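Local coordinates for 6-O-methylguanine DNA methyltransferase (PDB 2B6C), which is probably a DNA alkylation repair protein of the AlkD-like family, though its function has not been established directly, at residues K162-D167 against W181-Y186. Sequence-based numbering, arbitrary orientation.
Sequences KAIIYD and WSLRQY. With SO4 (sulfate ion), chain J.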
# COMPACT_ATOMS: atom_id res chain seq x y z
N LYS B 162 -4.47 -29.48 10.65
CA LYS B 162 -4.12 -29.61 12.07
C LYS B 162 -5.03 -28.83 13.00
O LYS B 162 -5.49 -29.35 14.02
CB LYS B 162 -2.65 -29.22 12.33
CG LYS B 162 -2.19 -29.59 13.76
CD LYS B 162 -0.68 -29.42 13.93
CE LYS B 162 -0.26 -27.95 13.96
NZ LYS B 162 1.13 -27.84 14.54
N ALA B 163 -5.31 -27.57 12.63
CA ALA B 163 -6.22 -26.74 13.42
C ALA B 163 -7.63 -27.29 13.47
O ALA B 163 -8.28 -27.20 14.53
CB ALA B 163 -6.23 -25.30 12.95
N ILE B 164 -8.11 -27.84 12.36
CA ILE B 164 -9.47 -28.38 12.34
C ILE B 164 -9.54 -29.63 13.22
O ILE B 164 -10.50 -29.79 14.00
CB ILE B 164 -9.97 -28.69 10.91
CG1 ILE B 164 -10.11 -27.40 10.11
CG2 ILE B 164 -11.31 -29.48 10.94
CD1 ILE B 164 -10.21 -27.58 8.62
N ILE B 165 -8.52 -30.49 13.10
CA ILE B 165 -8.40 -31.70 13.92
C ILE B 165 -8.48 -31.33 15.41
O ILE B 165 -9.23 -31.96 16.19
CB ILE B 165 -7.10 -32.51 13.59
CG1 ILE B 165 -7.28 -33.37 12.32
CG2 ILE B 165 -6.71 -33.41 14.75
CD1 ILE B 165 -5.97 -33.85 11.66
N TYR B 166 -7.75 -30.29 15.81
CA TYR B 166 -7.68 -29.86 17.19
C TYR B 166 -9.04 -29.48 17.78
O TYR B 166 -9.33 -29.80 18.92
CB TYR B 166 -6.72 -28.68 17.32
CG TYR B 166 -6.43 -28.28 18.76
CD1 TYR B 166 -5.36 -28.86 19.47
CD2 TYR B 166 -7.24 -27.35 19.41
CE1 TYR B 166 -5.11 -28.51 20.80
CE2 TYR B 166 -6.99 -26.99 20.72
CZ TYR B 166 -5.94 -27.57 21.42
OH TYR B 166 -5.71 -27.17 22.72
N ASP B 167 -9.86 -28.76 17.00
CA ASP B 167 -11.13 -28.26 17.50
C ASP B 167 -12.29 -29.03 16.92
O ASP B 167 -13.42 -28.56 16.99
CB ASP B 167 -11.29 -26.77 17.12
CG ASP B 167 -10.78 -25.85 18.20
OD1 ASP B 167 -9.90 -25.02 17.91
OD2 ASP B 167 -11.21 -26.01 19.36
N TRP B 181 -16.28 -22.04 7.82
CA TRP B 181 -15.72 -20.97 6.99
C TRP B 181 -14.36 -21.32 6.38
O TRP B 181 -14.08 -20.97 5.23
CB TRP B 181 -15.52 -19.72 7.83
CG TRP B 181 -16.70 -18.74 7.89
CD1 TRP B 181 -17.99 -18.91 7.40
CD2 TRP B 181 -16.67 -17.45 8.52
NE1 TRP B 181 -18.75 -17.76 7.66
CE2 TRP B 181 -17.98 -16.87 8.36
CE3 TRP B 181 -15.67 -16.72 9.22
CZ2 TRP B 181 -18.31 -15.57 8.86
CZ3 TRP B 181 -16.00 -15.44 9.73
CH2 TRP B 181 -17.31 -14.88 9.54
N SER B 182 -13.49 -21.96 7.16
CA SER B 182 -12.14 -22.26 6.66
C SER B 182 -12.25 -23.27 5.51
O SER B 182 -11.50 -23.18 4.53
CB SER B 182 -11.20 -22.75 7.76
OG SER B 182 -11.43 -24.13 8.01
N LEU B 183 -13.23 -24.17 5.60
CA LEU B 183 -13.45 -25.19 4.57
C LEU B 183 -14.17 -24.62 3.36
O LEU B 183 -13.75 -24.86 2.22
CB LEU B 183 -14.18 -26.41 5.14
CG LEU B 183 -13.31 -27.18 6.14
CD1 LEU B 183 -14.15 -28.15 6.95
CD2 LEU B 183 -12.10 -27.86 5.47
N ARG B 184 -15.21 -23.82 3.61
CA ARG B 184 -15.91 -23.08 2.58
C ARG B 184 -14.97 -22.25 1.69
O ARG B 184 -15.01 -22.38 0.47
CB ARG B 184 -16.97 -22.18 3.21
CG ARG B 184 -17.88 -21.44 2.27
CD ARG B 184 -18.75 -20.63 3.16
NE ARG B 184 -19.89 -20.04 2.51
CZ ARG B 184 -21.16 -20.34 2.75
NH1 ARG B 184 -21.51 -21.33 3.58
NH2 ARG B 184 -22.11 -19.68 2.11
N GLN B 185 -14.12 -21.43 2.31
CA GLN B 185 -13.18 -20.58 1.56
C GLN B 185 -12.15 -21.39 0.79
O GLN B 185 -11.87 -21.10 -0.40
CB GLN B 185 -12.42 -19.64 2.51
CG GLN B 185 -13.22 -18.40 2.95
CD GLN B 185 -13.67 -17.57 1.75
OE1 GLN B 185 -14.86 -17.50 1.46
NE2 GLN B 185 -12.71 -16.93 1.07
N TYR B 186 -11.54 -22.36 1.47
CA TYR B 186 -10.53 -23.16 0.81
C TYR B 186 -11.10 -24.02 -0.34
O TYR B 186 -10.40 -24.24 -1.35
CB TYR B 186 -9.70 -23.97 1.80
CG TYR B 186 -8.48 -24.58 1.15
CD1 TYR B 186 -7.64 -23.80 0.33
CD2 TYR B 186 -8.16 -25.93 1.35
CE1 TYR B 186 -6.53 -24.35 -0.29
CE2 TYR B 186 -7.03 -26.50 0.73
CZ TYR B 186 -6.22 -25.70 -0.08
OH TYR B 186 -5.12 -26.24 -0.69
S SO4 J . -19.63 -16.74 0.84
O1 SO4 J . -20.56 -15.90 0.10
O2 SO4 J . -20.30 -17.26 2.03
O3 SO4 J . -18.52 -15.90 1.26
O4 SO4 J . -19.17 -17.86 0.03
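Ile164 of helix 157-166 meets Ser182 and Leu183 of helix 173-186 through the end of one branch, and the two segments bury just 95 Å² between them, counting both sides. Traced outward, the Ile164 chain starts at a CB that already faces the second helix. The next atom, CG1, lies beside the backbone N (chi1 -66°) and comes to 4.1 Å from Ser182 OG. An extended second torsion (chi2 164°) then carries CD1 to both Ser182 and Leu183, 3.7 Å from Ser182 OG and likewise 3.7 Å from Leu183 CD2. The latter is a tip-to-tip methyl contact, backed by Leu183 CG at 4.0 Å from the same CD1. Leu183 makes the contact with its CD2 branch, although its CB does not head straight for the first helix. Leu203, in a loop, touches both of these side chains, while Val194 and Met198 of helix 191-200 also touch Leu183, so the apolar cluster continues into the next helix.

The approach to Ser182 OG is van der Waals in character. That buried hydroxyl is hydrogen-bonded to the carbonyl O of Ile179, one turn back in its own helix, which lets a polar atom sit against a methyl. Away from the interface, Arg184 stretches out to a sulfate, probably from the crystallisation liquor. Its NE lies 2.9 Å from sulfate O2 in a bent, weak bond (124° at the hydrogen) and 3.4 Å from sulfate O4, which lies in the plane of the guanidinium, in a straighter but also weak bond; Tyr214 OH binds the same ion. Arg184 NH1 forms a salt bridge with Glu210.

With CA atoms no nearer than 8.8 Å (Ile164 to Ser182), this is side-chain packing between consecutive helices, as expected in the all-helical, repeat-like solenoid of AlkD-type DNA alkylation repair proteins.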